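Local coordinates for protein putative oxidoreductase (Magnetospirillum magnetotacticum, PDB 3C1A) that is a putative oxidoreductase of the GFO/IDH/MocA type that probably binds a nicotinamide adenine dinucleotide cofactor on its Rossmann-fold domain, at residues R233-V244 and T254-P265; G203-L211 and H221-D229. One frame throughout, in Å; residues are numbered along the deposited sequence.

Contact 1. Residues R233-V244 and T254-P265; sequences RLAVFGEAGTLV and TLHPPQPDGNWP
R233 turns its CG between its own backbone N and carbonyl carbon (chi1 48°), then runs extended to NE, and this lays the whole chain over one face of W264. W264 meets it with its ring system swung to the side of its own backbone N (chi1 -66°). The guanidinium stacks flat on the indole, with planes 8° apart. R233 CZ sits 3.5 Å from the centroid of the five-membered ring, a cation-pi contact. R233 CD lies over the six-membered ring as a CH-pi contact. R233 NE also forms a salt bridge with E154, so the guanidinium is fixed by a charge as well as by the ring. A235 CB touches W264 CZ3 at 3.7 Å. An alanine in place of W264 would probably leave one face of the R233 guanidinium without its stacking partner and uncover the A235 methyl. Strands 229-238, 242-246 and 254-256 are neighbours in the large mixed sheet of the C-terminal domain. The last two form an antiparallel hairpin, and the loop 257-265 folds back over the sheet. T242 and H256 are a hydrogen-bonded pair: H256 N gives to T242 O at 2.9 Å. V244 and T254 are the next such pair. T242 OG1 donates to P257 O at 3.0 Å and accepts from a water. That water also gives to G238 O and accepts from Q259 N, so it joins both segments. G262 CA packs over one face of the F237 ring, 3.9 Å from its centroid. P265 CG, at the far corner of the ring, meets T242 CG2 and V244 CG2, both at 3.8 Å.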
ATOM      1  N   ARG A 233     -12.241   6.690   3.198  1.00 17.77           N
ATOM      2  CA  ARG A 233     -12.926   7.326   2.081  1.00 16.16           C
ATOM      3  C   ARG A 233     -12.007   8.281   1.388  1.00 15.54           C
ATOM      4  O   ARG A 233     -11.077   8.815   2.006  1.00 16.50           O
ATOM      5  CB  ARG A 233     -14.217   8.011   2.521  1.00 16.85           C
ATOM      6  CG  ARG A 233     -14.100   8.884   3.727  1.00 21.19           C
ATOM      7  CD  ARG A 233     -15.455   9.471   4.034  1.00 24.05           C
ATOM      8  NE  ARG A 233     -15.426  10.384   5.172  1.00 24.11           N
ATOM      9  CZ  ARG A 233     -16.426  11.196   5.494  1.00 25.14           C
ATOM     10  NH1 ARG A 233     -17.525  11.233   4.740  1.00 29.57           N
ATOM     11  NH2 ARG A 233     -16.318  11.994   6.556  1.00 29.52           N
ATOM     12  N   LEU A 234     -12.237   8.484   0.098  1.00 15.30           N
ATOM     13  CA  LEU A 234     -11.544   9.560  -0.604  1.00 14.79           C
ATOM     14  C   LEU A 234     -12.482  10.221  -1.604  1.00 16.12           C
ATOM     15  O   LEU A 234     -13.522   9.664  -1.957  1.00 14.60           O
ATOM     16  CB  LEU A 234     -10.257   9.064  -1.265  1.00 15.53           C
ATOM     17  CG  LEU A 234     -10.325   8.081  -2.433  1.00 12.25           C
ATOM     18  CD1 LEU A 234     -10.819   8.702  -3.793  1.00 13.70           C
ATOM     19  CD2 LEU A 234      -8.922   7.490  -2.561  1.00 16.68           C
ATOM     20  N   ALA A 235     -12.142  11.437  -2.022  1.00 13.52           N
ATOM     21  CA  ALA A 235     -12.971  12.157  -2.975  1.00 11.08           C
ATOM     22  C   ALA A 235     -12.033  12.894  -3.896  1.00 14.00           C
ATOM     23  O   ALA A 235     -11.061  13.430  -3.419  1.00  9.17           O
ATOM     24  CB  ALA A 235     -13.878  13.134  -2.249  1.00  9.38           C
ATOM     25  N   VAL A 236     -12.297  12.894  -5.197  1.00 11.04           N
ATOM     26  CA  VAL A 236     -11.491  13.676  -6.153  1.00 12.18           C
ATOM     27  C   VAL A 236     -12.419  14.744  -6.751  1.00 10.80           C
ATOM     28  O   VAL A 236     -13.407  14.424  -7.386  1.00 11.03           O
ATOM     29  CB  VAL A 236     -10.811  12.810  -7.273  1.00 11.35           C
ATOM     30  CG1 VAL A 236     -10.002  13.705  -8.229  1.00 12.51           C
ATOM     31  CG2 VAL A 236      -9.863  11.782  -6.643  1.00 11.06           C
ATOM     32  N   PHE A 237     -12.116  16.003  -6.491  1.00 11.67           N
ATOM     33  CA  PHE A 237     -13.003  17.097  -6.880  1.00 12.04           C
ATOM     34  C   PHE A 237     -12.493  17.664  -8.185  1.00 11.16           C
ATOM     35  O   PHE A 237     -11.347  18.089  -8.298  1.00 13.29           O
ATOM     36  CB  PHE A 237     -13.057  18.211  -5.813  1.00 14.13           C
ATOM     37  CG  PHE A 237     -13.514  17.741  -4.453  1.00 14.74           C
ATOM     38  CD1 PHE A 237     -14.855  17.763  -4.097  1.00 14.05           C
ATOM     39  CD2 PHE A 237     -12.585  17.311  -3.515  1.00 14.95           C
ATOM     40  CE1 PHE A 237     -15.271  17.335  -2.866  1.00  9.65           C
ATOM     41  CE2 PHE A 237     -12.998  16.881  -2.256  1.00 16.96           C
ATOM     42  CZ  PHE A 237     -14.340  16.871  -1.941  1.00 12.42           C
ATOM     43  N   GLY A 238     -13.352  17.704  -9.182  1.00 15.35           N
ATOM     44  CA  GLY A 238     -12.982  18.352 -10.439  1.00 13.53           C
ATOM     45  C   GLY A 238     -13.925  19.461 -10.805  1.00 14.39           C
ATOM     46  O   GLY A 238     -14.914  19.726 -10.110  1.00 14.80           O
ATOM     47  N   GLU A 239     -13.663  20.084 -11.947  1.00 15.47           N
ATOM     48  CA  GLU A 239     -14.494  21.196 -12.425  1.00 14.12           C
ATOM     49  C   GLU A 239     -15.943  20.791 -12.743  1.00 15.28           C
ATOM     50  O   GLU A 239     -16.854  21.624 -12.697  1.00 16.65           O
ATOM     51  CB  GLU A 239     -13.915  21.785 -13.697  1.00 13.94           C
ATOM     52  CG  GLU A 239     -12.627  22.491 -13.534  1.00 18.83           C
ATOM     53  CD  GLU A 239     -12.159  23.109 -14.818  1.00 24.86           C
ATOM     54  OE1 GLU A 239     -12.674  22.714 -15.893  1.00 18.74           O
ATOM     55  OE2 GLU A 239     -11.254  23.975 -14.742  1.00 22.72           O
ATOM     56  N   ALA A 240     -16.142  19.536 -13.113  1.00 14.66           N
ATOM     57  CA  ALA A 240     -17.417  19.073 -13.664  1.00 13.16           C
ATOM     58  C   ALA A 240     -18.103  17.978 -12.869  1.00 14.25           C
ATOM     59  O   ALA A 240     -19.223  17.633 -13.183  1.00 16.63           O
ATOM     60  CB  ALA A 240     -17.210  18.618 -15.116  1.00 14.12           C
ATOM     61  N   GLY A 241     -17.453  17.476 -11.824  1.00 14.71           N
ATOM     62  CA  GLY A 241     -17.966  16.370 -11.012  1.00 15.87           C
ATOM     63  C   GLY A 241     -16.993  16.061  -9.886  1.00 12.93           C
ATOM     64  O   GLY A 241     -15.964  16.688  -9.770  1.00 12.90           O
ATOM     65  N   THR A 242     -17.385  15.151  -9.014  1.00 13.78           N
ATOM     66  CA  THR A 242     -16.579  14.741  -7.859  1.00 12.17           C
ATOM     67  C   THR A 242     -16.665  13.215  -7.833  1.00 15.73           C
ATOM     68  O   THR A 242     -17.761  12.667  -7.943  1.00 13.43           O
ATOM     69  CB  THR A 242     -17.159  15.325  -6.554  1.00 11.41           C
ATOM     70  OG1 THR A 242     -17.238  16.770  -6.650  1.00 14.14           O
ATOM     71  CG2 THR A 242     -16.300  14.923  -5.343  1.00  9.68           C
ATOM     72  N   LEU A 243     -15.522  12.535  -7.738  1.00 13.96           N
ATOM     73  CA  LEU A 243     -15.510  11.076  -7.600  1.00 11.98           C
ATOM     74  C   LEU A 243     -15.157  10.738  -6.175  1.00 12.45           C
ATOM     75  O   LEU A 243     -14.188  11.281  -5.633  1.00  9.92           O
ATOM     76  CB  LEU A 243     -14.489  10.459  -8.547  1.00 11.25           C
ATOM     77  CG  LEU A 243     -14.922  10.527 -10.003  1.00 12.91           C
ATOM     78  CD1 LEU A 243     -13.782  10.353 -10.959  1.00  9.10           C
ATOM     79  CD2 LEU A 243     -16.027   9.469 -10.217  1.00  8.79           C
ATOM     80  N   VAL A 244     -15.976   9.901  -5.555  1.00 10.63           N
ATOM     81  CA  VAL A 244     -15.801   9.466  -4.165  1.00 12.55           C
ATOM     82  C   VAL A 244     -15.707   7.921  -4.042  1.00 15.80           C
ATOM     83  O   VAL A 244     -16.482   7.187  -4.622  1.00 12.03           O
ATOM     84  CB  VAL A 244     -16.945   9.983  -3.238  1.00 14.30           C
ATOM     85  CG1 VAL A 244     -16.777   9.465  -1.791  1.00 11.51           C
ATOM     86  CG2 VAL A 244     -17.047  11.502  -3.238  1.00 15.05           C
ATOM     87  N   THR A 254     -18.756   6.393  -6.602  1.00 17.95           N
ATOM     88  CA  THR A 254     -19.929   7.222  -6.917  1.00 18.45           C
ATOM     89  C   THR A 254     -19.519   8.530  -7.606  1.00 19.06           C
ATOM     90  O   THR A 254     -18.507   9.172  -7.222  1.00 18.68           O
ATOM     91  CB  THR A 254     -20.757   7.557  -5.659  1.00 19.06           C
ATOM     92  OG1 THR A 254     -19.913   8.131  -4.656  1.00 18.59           O
ATOM     93  CG2 THR A 254     -21.362   6.336  -5.089  1.00 14.27           C
ATOM     94  N   LEU A 255     -20.312   8.906  -8.617  1.00 16.63           N
ATOM     95  CA  LEU A 255     -20.203  10.210  -9.267  1.00 19.69           C
ATOM     96  C   LEU A 255     -21.186  11.214  -8.673  1.00 19.57           C
ATOM     97  O   LEU A 255     -22.385  10.935  -8.513  1.00 20.89           O
ATOM     98  CB  LEU A 255     -20.409  10.097 -10.776  1.00 21.84           C
ATOM     99  CG  LEU A 255     -20.191  11.400 -11.560  1.00 19.35           C
ATOM    100  CD1 LEU A 255     -18.773  11.931 -11.414  1.00 12.96           C
ATOM    101  CD2 LEU A 255     -20.518  11.167 -13.024  1.00 22.37           C
ATOM    102  N   HIS A 256     -20.655  12.373  -8.308  1.00 20.75           N
ATOM    103  CA  HIS A 256     -21.442  13.439  -7.684  1.00 18.73           C
ATOM    104  C   HIS A 256     -21.259  14.732  -8.444  1.00 20.68           C
ATOM    105  O   HIS A 256     -20.337  14.853  -9.233  1.00 19.57           O
ATOM    106  CB  HIS A 256     -20.998  13.641  -6.252  1.00 20.04           C
ATOM    107  CG  HIS A 256     -21.232  12.453  -5.391  1.00 19.19           C
ATOM    108  ND1 HIS A 256     -22.309  12.356  -4.534  1.00 25.51           N
ATOM    109  CD2 HIS A 256     -20.543  11.295  -5.268  1.00 25.31           C
ATOM    110  CE1 HIS A 256     -22.259  11.194  -3.906  1.00 20.43           C
ATOM    111  NE2 HIS A 256     -21.203  10.528  -4.340  1.00 25.98           N
ATOM    112  N   PRO A 257     -22.145  15.718  -8.212  1.00 20.83           N
ATOM    113  CA  PRO A 257     -21.928  17.012  -8.860  1.00 17.83           C
ATOM    114  C   PRO A 257     -20.630  17.704  -8.501  1.00 18.95           C
ATOM    115  O   PRO A 257     -20.010  17.375  -7.503  1.00 17.00           O
ATOM    116  CB  PRO A 257     -23.126  17.847  -8.396  1.00 20.52           C
ATOM    117  CG  PRO A 257     -24.185  16.808  -8.047  1.00 21.91           C
ATOM    118  CD  PRO A 257     -23.400  15.687  -7.438  1.00 20.35           C
ATOM    119  N   PRO A 258     -20.243  18.694  -9.305  1.00 17.03           N
ATOM    120  CA  PRO A 258     -19.084  19.505  -8.954  1.00 19.41           C
ATOM    121  C   PRO A 258     -19.266  20.324  -7.662  1.00 25.82           C
ATOM    122  O   PRO A 258     -20.381  20.627  -7.219  1.00 25.30           O
ATOM    123  CB  PRO A 258     -18.916  20.412 -10.166  1.00 20.98           C
ATOM    124  CG  PRO A 258     -20.279  20.492 -10.803  1.00 20.36           C
ATOM    125  CD  PRO A 258     -20.886  19.134 -10.549  1.00 16.41           C
ATOM    126  N   GLN A 259     -18.146  20.678  -7.054  1.00 29.65           N
ATOM    127  CA  GLN A 259     -18.171  21.565  -5.909  1.00 31.76           C
ATOM    128  C   GLN A 259     -17.118  22.639  -6.081  1.00 34.75           C
ATOM    129  O   GLN A 259     -16.206  22.513  -6.911  1.00 37.77           O
ATOM    130  CB  GLN A 259     -17.870  20.789  -4.648  1.00 28.20           C
ATOM    131  CG  GLN A 259     -18.682  19.523  -4.528  1.00 32.17           C
ATOM    132  CD  GLN A 259     -18.722  19.026  -3.118  1.00 30.89           C
ATOM    133  OE1 GLN A 259     -17.864  19.402  -2.315  1.00 30.49           O
ATOM    134  NE2 GLN A 259     -19.732  18.210  -2.784  1.00 26.29           N
ATOM    135  N   PRO A 260     -17.271  23.731  -5.350  1.00 35.22           N
ATOM    136  CA  PRO A 260     -16.123  24.531  -4.953  1.00 36.89           C
ATOM    137  C   PRO A 260     -15.607  24.292  -3.505  1.00 36.24           C
ATOM    138  O   PRO A 260     -14.434  24.538  -3.255  1.00 40.90           O
ATOM    139  CB  PRO A 260     -16.641  25.954  -5.123  1.00 37.18           C
ATOM    140  CG  PRO A 260     -18.220  25.807  -5.210  1.00 36.00           C
ATOM    141  CD  PRO A 260     -18.543  24.380  -5.012  1.00 35.74           C
ATOM    142  N   ASP A 261     -16.439  23.818  -2.574  1.00 35.76           N
ATOM    143  CA  ASP A 261     -16.073  23.847  -1.130  1.00 35.50           C
ATOM    144  C   ASP A 261     -15.141  22.727  -0.629  1.00 36.22           C
ATOM    145  O   ASP A 261     -14.585  22.826   0.482  1.00 38.69           O
ATOM    146  CB  ASP A 261     -17.318  23.904  -0.237  1.00 33.79           C
ATOM    147  CG  ASP A 261     -18.241  22.705  -0.422  1.00 40.52           C
ATOM    148  OD1 ASP A 261     -17.749  21.583  -0.639  1.00 42.93           O
ATOM    149  OD2 ASP A 261     -19.472  22.874  -0.332  1.00 45.99           O
ATOM    150  N   GLY A 262     -14.964  21.665  -1.414  1.00 31.44           N
ATOM    151  CA  GLY A 262     -14.123  20.563  -0.968  1.00 28.88           C
ATOM    152  C   GLY A 262     -14.679  19.735   0.176  1.00 25.65           C
ATOM    153  O   GLY A 262     -13.966  18.939   0.756  1.00 23.63           O
ATOM    154  N   ASN A 263     -15.961  19.904   0.482  1.00 22.75           N
ATOM    155  CA  ASN A 263     -16.624  19.145   1.498  1.00 22.74           C
ATOM    156  C   ASN A 263     -17.043  17.814   0.930  1.00 21.88           C
ATOM    157  O   ASN A 263     -17.284  17.697  -0.246  1.00 18.62           O
ATOM    158  CB  ASN A 263     -17.902  19.864   1.969  1.00 23.26           C
ATOM    159  CG  ASN A 263     -17.634  21.011   2.933  1.00 28.99           C
ATOM    160  OD1 ASN A 263     -16.571  21.104   3.565  1.00 32.17           O
ATOM    161  ND2 ASN A 263     -18.624  21.889   3.062  1.00 33.23           N
ATOM    162  N   TRP A 264     -17.175  16.825   1.796  1.00 20.93           N
ATOM    163  CA  TRP A 264     -17.674  15.534   1.391  1.00 20.71           C
ATOM    164  C   TRP A 264     -19.061  15.658   0.792  1.00 23.02           C
ATOM    165  O   TRP A 264     -19.974  16.178   1.439  1.00 25.18           O
ATOM    166  CB  TRP A 264     -17.754  14.596   2.583  1.00 20.80           C
ATOM    167  CG  TRP A 264     -16.469  14.242   3.163  1.00 18.57           C
ATOM    168  CD1 TRP A 264     -15.993  14.647   4.356  1.00 23.29           C
ATOM    169  CD2 TRP A 264     -15.474  13.375   2.603  1.00 19.29           C
ATOM    170  NE1 TRP A 264     -14.755  14.102   4.581  1.00 25.39           N
ATOM    171  CE2 TRP A 264     -14.420  13.306   3.524  1.00 20.82           C
ATOM    172  CE3 TRP A 264     -15.378  12.647   1.410  1.00 16.53           C
ATOM    173  CZ2 TRP A 264     -13.286  12.551   3.302  1.00 18.59           C
ATOM    174  CZ3 TRP A 264     -14.251  11.897   1.195  1.00 17.87           C
ATOM    175  CH2 TRP A 264     -13.211  11.867   2.135  1.00 21.68           C
ATOM    176  N   PRO A 265     -19.238  15.180  -0.437  1.00 23.52           N
ATOM    177  CA  PRO A 265     -20.587  15.133  -0.962  1.00 25.60           C
ATOM    178  C   PRO A 265     -21.590  14.457  -0.042  1.00 29.60           C
ATOM    179  O   PRO A 265     -21.353  13.354   0.442  1.00 28.16           O
ATOM    180  CB  PRO A 265     -20.415  14.346  -2.258  1.00 25.48           C
ATOM    181  CG  PRO A 265     -19.036  14.673  -2.682  1.00 20.96           C
ATOM    182  CD  PRO A 265     -18.258  14.707  -1.429  1.00 21.94           C
TER
HETATM  183  O   HOH W   1     -15.913  18.985  -7.482  1.00 15.41           O

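Contact 2. Residues G203-L211 and H221-D229; sequences GGEAGDVTL and HIRLCNTMD
An antiparallel beta hairpin, strands 204-215 and 218-225, carries this contact in the mixed sheet of the C-terminal domain. V209 pairs with L224 and L211 with I222, each through two backbone hydrogen bonds. D208 with C225 and T210 with R223 are the non-hydrogen-bonded pairs. The hydrogen-bonded pairs turn their side chains to the face packed by helix 168-184. There V209 CG1 lies beside L224 CB at 3.8 Å. On the other face R223 sends an extended chain diagonally across to D208. Its NE gives to D208 OD1 at 2.8 Å and its NH2 to D208 OD2 at 2.7 Å. The carboxylate lies near the edge of the guanidinium, but the two planes are 45° apart. OD1 is met on its syn side, while OD2 is met from above the carboxylate plane. T210 OG1 rests on R223 CG. At the open end of the hairpin the side-chain amide of N226 takes over part of the strand pairing. Its CG stands between the backbone N and the carbonyl carbon (chi1 65°), which points the amide back at the other strand. N226 OD1 accepts from G207 N at 2.7 Å in a nearly straight bond of 172°. N226 ND2 gives to E205 O at 2.8 Å. N226 N also bonds to G207 O, so the asparagine makes three bonds to the facing strand. R223 NH1 forms a further salt bridge with E154. The arginine thus lies between two carboxylates, and this pairing is likely to favour the charged state of all three groups.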
ATOM      1  N   GLY A 203      -0.141   3.745  26.355  1.00 25.05           N
ATOM      2  CA  GLY A 203       1.277   3.852  26.005  1.00 24.98           C
ATOM      3  C   GLY A 203       1.590   4.024  24.519  1.00 23.14           C
ATOM      4  O   GLY A 203       2.765   4.168  24.168  1.00 24.41           O
ATOM      5  N   GLY A 204       0.559   4.022  23.662  1.00 19.34           N
ATOM      6  CA  GLY A 204       0.696   4.279  22.215  1.00 19.36           C
ATOM      7  C   GLY A 204       0.141   5.631  21.768  1.00 20.44           C
ATOM      8  O   GLY A 204      -0.755   6.168  22.397  1.00 21.05           O
ATOM      9  N   GLU A 205       0.679   6.168  20.666  1.00 22.10           N
ATOM     10  CA  GLU A 205       0.227   7.442  20.074  1.00 19.72           C
ATOM     11  C   GLU A 205      -1.259   7.380  19.706  1.00 19.36           C
ATOM     12  O   GLU A 205      -1.714   6.443  19.048  1.00 11.41           O
ATOM     13  CB  GLU A 205       1.039   7.802  18.802  1.00 21.33           C
ATOM     14  CG  GLU A 205       0.980   9.309  18.407  1.00 22.02           C
ATOM     15  CD  GLU A 205       1.802   9.677  17.159  1.00 24.87           C
ATOM     16  OE1 GLU A 205       1.689   8.973  16.119  1.00 21.56           O
ATOM     17  OE2 GLU A 205       2.568  10.688  17.216  1.00 27.22           O
ATOM     18  N   ALA A 206      -1.987   8.407  20.118  1.00 18.97           N
ATOM     19  CA  ALA A 206      -3.413   8.533  19.874  1.00 18.12           C
ATOM     20  C   ALA A 206      -3.581   9.949  19.321  1.00 18.43           C
ATOM     21  O   ALA A 206      -3.191  10.927  19.977  1.00 18.26           O
ATOM     22  CB  ALA A 206      -4.195   8.386  21.188  1.00 16.47           C
ATOM     23  N   GLY A 207      -4.129  10.063  18.116  1.00 13.90           N
ATOM     24  CA  GLY A 207      -4.285  11.368  17.518  1.00 16.86           C
ATOM     25  C   GLY A 207      -4.926  11.472  16.160  1.00 14.66           C
ATOM     26  O   GLY A 207      -5.500  10.512  15.630  1.00 15.48           O
ATOM     27  N   ASP A 208      -4.819  12.690  15.634  1.00 16.79           N
ATOM     28  CA  ASP A 208      -5.555  13.197  14.478  1.00 15.25           C
ATOM     29  C   ASP A 208      -4.618  14.121  13.717  1.00 15.96           C
ATOM     30  O   ASP A 208      -4.312  15.186  14.222  1.00 11.34           O
ATOM     31  CB  ASP A 208      -6.756  14.000  14.975  1.00 16.35           C
ATOM     32  CG  ASP A 208      -7.749  14.393  13.860  1.00 16.98           C
ATOM     33  OD1 ASP A 208      -7.468  14.162  12.655  1.00 16.15           O
ATOM     34  OD2 ASP A 208      -8.826  14.991  14.205  1.00 13.87           O
ATOM     35  N   VAL A 209      -4.180  13.710  12.512  1.00 13.27           N
ATOM     36  CA  VAL A 209      -3.249  14.498  11.720  1.00 14.45           C
ATOM     37  C   VAL A 209      -3.817  14.651  10.315  1.00 12.92           C
ATOM     38  O   VAL A 209      -4.540  13.781   9.819  1.00 14.65           O
ATOM     39  CB  VAL A 209      -1.841  13.900  11.677  1.00 14.27           C
ATOM     40  CG1 VAL A 209      -1.865  12.518  11.016  1.00 15.15           C
ATOM     41  CG2 VAL A 209      -0.860  14.831  10.953  1.00 14.65           C
ATOM     42  N   THR A 210      -3.593  15.826   9.740  1.00 13.71           N
ATOM     43  CA  THR A 210      -3.845  16.043   8.326  1.00 12.26           C
ATOM     44  C   THR A 210      -2.542  16.372   7.595  1.00 12.47           C
ATOM     45  O   THR A 210      -1.821  17.300   7.995  1.00 14.34           O
ATOM     46  CB  THR A 210      -4.925  17.105   8.076  1.00 13.66           C
ATOM     47  OG1 THR A 210      -6.196  16.550   8.473  1.00 16.69           O
ATOM     48  CG2 THR A 210      -4.975  17.438   6.561  1.00 10.79           C
ATOM     49  N   LEU A 211      -2.249  15.595   6.547  1.00 14.21           N
ATOM     50  CA  LEU A 211      -1.144  15.866   5.628  1.00 12.80           C
ATOM     51  C   LEU A 211      -1.634  16.703   4.459  1.00 15.04           C
ATOM     52  O   LEU A 211      -2.621  16.357   3.835  1.00 14.35           O
ATOM     53  CB  LEU A 211      -0.503  14.579   5.089  1.00 13.49           C
ATOM     54  CG  LEU A 211      -0.085  13.533   6.119  1.00 17.65           C
ATOM     55  CD1 LEU A 211       0.702  12.468   5.425  1.00 18.88           C
ATOM     56  CD2 LEU A 211       0.705  14.150   7.271  1.00 19.15           C
ATOM     57  N   HIS A 221      -5.434  16.820   0.778  1.00  8.48           N
ATOM     58  CA  HIS A 221      -5.477  16.772   2.252  1.00 11.66           C
ATOM     59  C   HIS A 221      -5.804  15.341   2.687  1.00 10.90           C
ATOM     60  O   HIS A 221      -6.859  14.761   2.352  1.00 12.74           O
ATOM     61  CB  HIS A 221      -6.513  17.722   2.857  1.00 13.28           C
ATOM     62  CG  HIS A 221      -6.320  19.164   2.482  1.00 13.47           C
ATOM     63  ND1 HIS A 221      -7.253  19.871   1.759  1.00 29.90           N
ATOM     64  CD2 HIS A 221      -5.310  20.031   2.731  1.00 29.70           C
ATOM     65  CE1 HIS A 221      -6.826  21.105   1.570  1.00 30.32           C
ATOM     66  NE2 HIS A 221      -5.652  21.233   2.155  1.00 22.30           N
ATOM     67  N   ILE A 222      -4.884  14.769   3.436  1.00 10.83           N
ATOM     68  CA  ILE A 222      -4.983  13.389   3.868  1.00  9.48           C
ATOM     69  C   ILE A 222      -5.153  13.347   5.367  1.00 11.44           C
ATOM     70  O   ILE A 222      -4.218  13.642   6.090  1.00 13.24           O
ATOM     71  CB  ILE A 222      -3.692  12.634   3.510  1.00  7.40           C
ATOM     72  CG1 ILE A 222      -3.516  12.554   1.984  1.00 10.96           C
ATOM     73  CG2 ILE A 222      -3.573  11.277   4.239  1.00  8.01           C
ATOM     74  CD1 ILE A 222      -2.082  12.033   1.560  1.00  9.42           C
ATOM     75  N   ARG A 223      -6.334  12.966   5.825  1.00 13.17           N
ATOM     76  CA  ARG A 223      -6.591  12.881   7.265  1.00 14.05           C
ATOM     77  C   ARG A 223      -6.442  11.437   7.794  1.00  9.29           C
ATOM     78  O   ARG A 223      -7.028  10.502   7.251  1.00 15.11           O
ATOM     79  CB  ARG A 223      -7.963  13.449   7.612  1.00 14.16           C
ATOM     80  CG  ARG A 223      -8.149  13.709   9.122  1.00 16.37           C
ATOM     81  CD  ARG A 223      -9.599  13.726   9.533  1.00 15.69           C
ATOM     82  NE  ARG A 223      -9.728  13.846  10.981  1.00 16.56           N
ATOM     83  CZ  ARG A 223     -10.836  13.550  11.662  1.00 16.67           C
ATOM     84  NH1 ARG A 223     -11.947  13.145  11.047  1.00 19.58           N
ATOM     85  NH2 ARG A 223     -10.840  13.694  12.984  1.00 17.22           N
ATOM     86  N   LEU A 224      -5.625  11.310   8.847  1.00 12.82           N
ATOM     87  CA  LEU A 224      -5.356  10.077   9.597  1.00 10.77           C
ATOM     88  C   LEU A 224      -5.668  10.336  11.083  1.00  8.80           C
ATOM     89  O   LEU A 224      -5.038  11.211  11.722  1.00 13.55           O
ATOM     90  CB  LEU A 224      -3.886   9.658   9.485  1.00 11.69           C
ATOM     91  CG  LEU A 224      -3.177   9.806   8.132  1.00 11.14           C
ATOM     92  CD1 LEU A 224      -1.637   9.625   8.227  1.00 11.56           C
ATOM     93  CD2 LEU A 224      -3.804   8.850   7.093  1.00  7.81           C
ATOM     94  N   CYS A 225      -6.617   9.576  11.601  1.00 11.82           N
ATOM     95  CA  CYS A 225      -7.074   9.652  12.985  1.00 11.27           C
ATOM     96  C   CYS A 225      -7.414   8.273  13.583  1.00 12.14           C
ATOM     97  O   CYS A 225      -8.271   7.548  13.062  1.00 12.73           O
ATOM     98  CB  CYS A 225      -8.256  10.564  13.061  1.00  9.35           C
ATOM     99  SG  CYS A 225      -8.915  10.656  14.742  1.00 14.29           S
ATOM    100  N   ASN A 226      -6.693   7.903  14.646  1.00 14.09           N
ATOM    101  CA  ASN A 226      -6.836   6.579  15.269  1.00 13.58           C
ATOM    102  C   ASN A 226      -7.698   6.600  16.548  1.00 16.78           C
ATOM    103  O   ASN A 226      -7.626   5.675  17.384  1.00 15.17           O
ATOM    104  CB  ASN A 226      -5.485   5.896  15.517  1.00 13.15           C
ATOM    105  CG  ASN A 226      -4.601   6.629  16.543  1.00 12.67           C
ATOM    106  OD1 ASN A 226      -4.926   7.725  16.976  1.00 13.26           O
ATOM    107  ND2 ASN A 226      -3.474   6.012  16.913  1.00  9.22           N
ATOM    108  N   THR A 227      -8.556   7.623  16.660  1.00 17.86           N
ATOM    109  CA  THR A 227      -9.463   7.748  17.792  1.00 16.69           C
ATOM    110  C   THR A 227     -10.927   7.869  17.352  1.00 16.99           C
ATOM    111  O   THR A 227     -11.728   8.419  18.080  1.00 19.30           O
ATOM    112  CB  THR A 227      -9.045   8.929  18.685  1.00 18.56           C
ATOM    113  OG1 THR A 227      -9.062  10.156  17.942  1.00 21.10           O
ATOM    114  CG2 THR A 227      -7.648   8.730  19.227  1.00 16.22           C
HETATM  115  N   MSE A 228     -11.286   7.357  16.179  1.00 15.19           N
HETATM  116  CA  MSE A 228     -12.648   7.493  15.647  1.00 15.97           C
HETATM  117  C   MSE A 228     -13.131   6.188  15.045  1.00 15.58           C
HETATM  118  O   MSE A 228     -12.352   5.258  14.831  1.00 20.28           O
HETATM  119  CB  MSE A 228     -12.741   8.611  14.580  1.00 16.04           C
HETATM  120  CG  MSE A 228     -11.910   8.343  13.379  1.00  8.53           C
HETATM  121 SE   MSE A 228     -11.931   9.638  11.969  0.75 15.55          SE
HETATM  122  CE  MSE A 228     -13.242   8.838  10.844  1.00 22.37           C
ATOM    123  N   ASP A 229     -14.423   6.089  14.762  1.00 16.10           N
ATOM    124  CA  ASP A 229     -14.933   4.870  14.143  1.00 15.62           C
ATOM    125  C   ASP A 229     -14.247   4.528  12.813  1.00 17.61           C
ATOM    126  O   ASP A 229     -13.854   5.406  12.063  1.00 17.07           O
ATOM    127  CB  ASP A 229     -16.443   4.926  13.918  1.00 16.27           C
ATOM    128  CG  ASP A 229     -17.260   4.716  15.201  1.00 14.84           C
ATOM    129  OD1 ASP A 229     -16.692   4.440  16.278  1.00 19.68           O
ATOM    130  OD2 ASP A 229     -18.511   4.772  15.105  1.00 24.22           O
TER

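From the N terminus, the chain first passes through the Rossmann domain and then enters the mixed sheet at strand 148-158. Contact 2 comes next: residues 203-211 and 221-229 close a hairpin. The chain then turns into strand 229-238, where contact 1 opens. Residues 254-265 close the second loop. The two loops follow in series and neither nest nor cross. Their centres lie about 23 Å apart, with strand 148-158 set in the sheet between strands 218-225 and 229-238. E154 on that strand is a shared partner of both contacts and so links the two halves of the sheet.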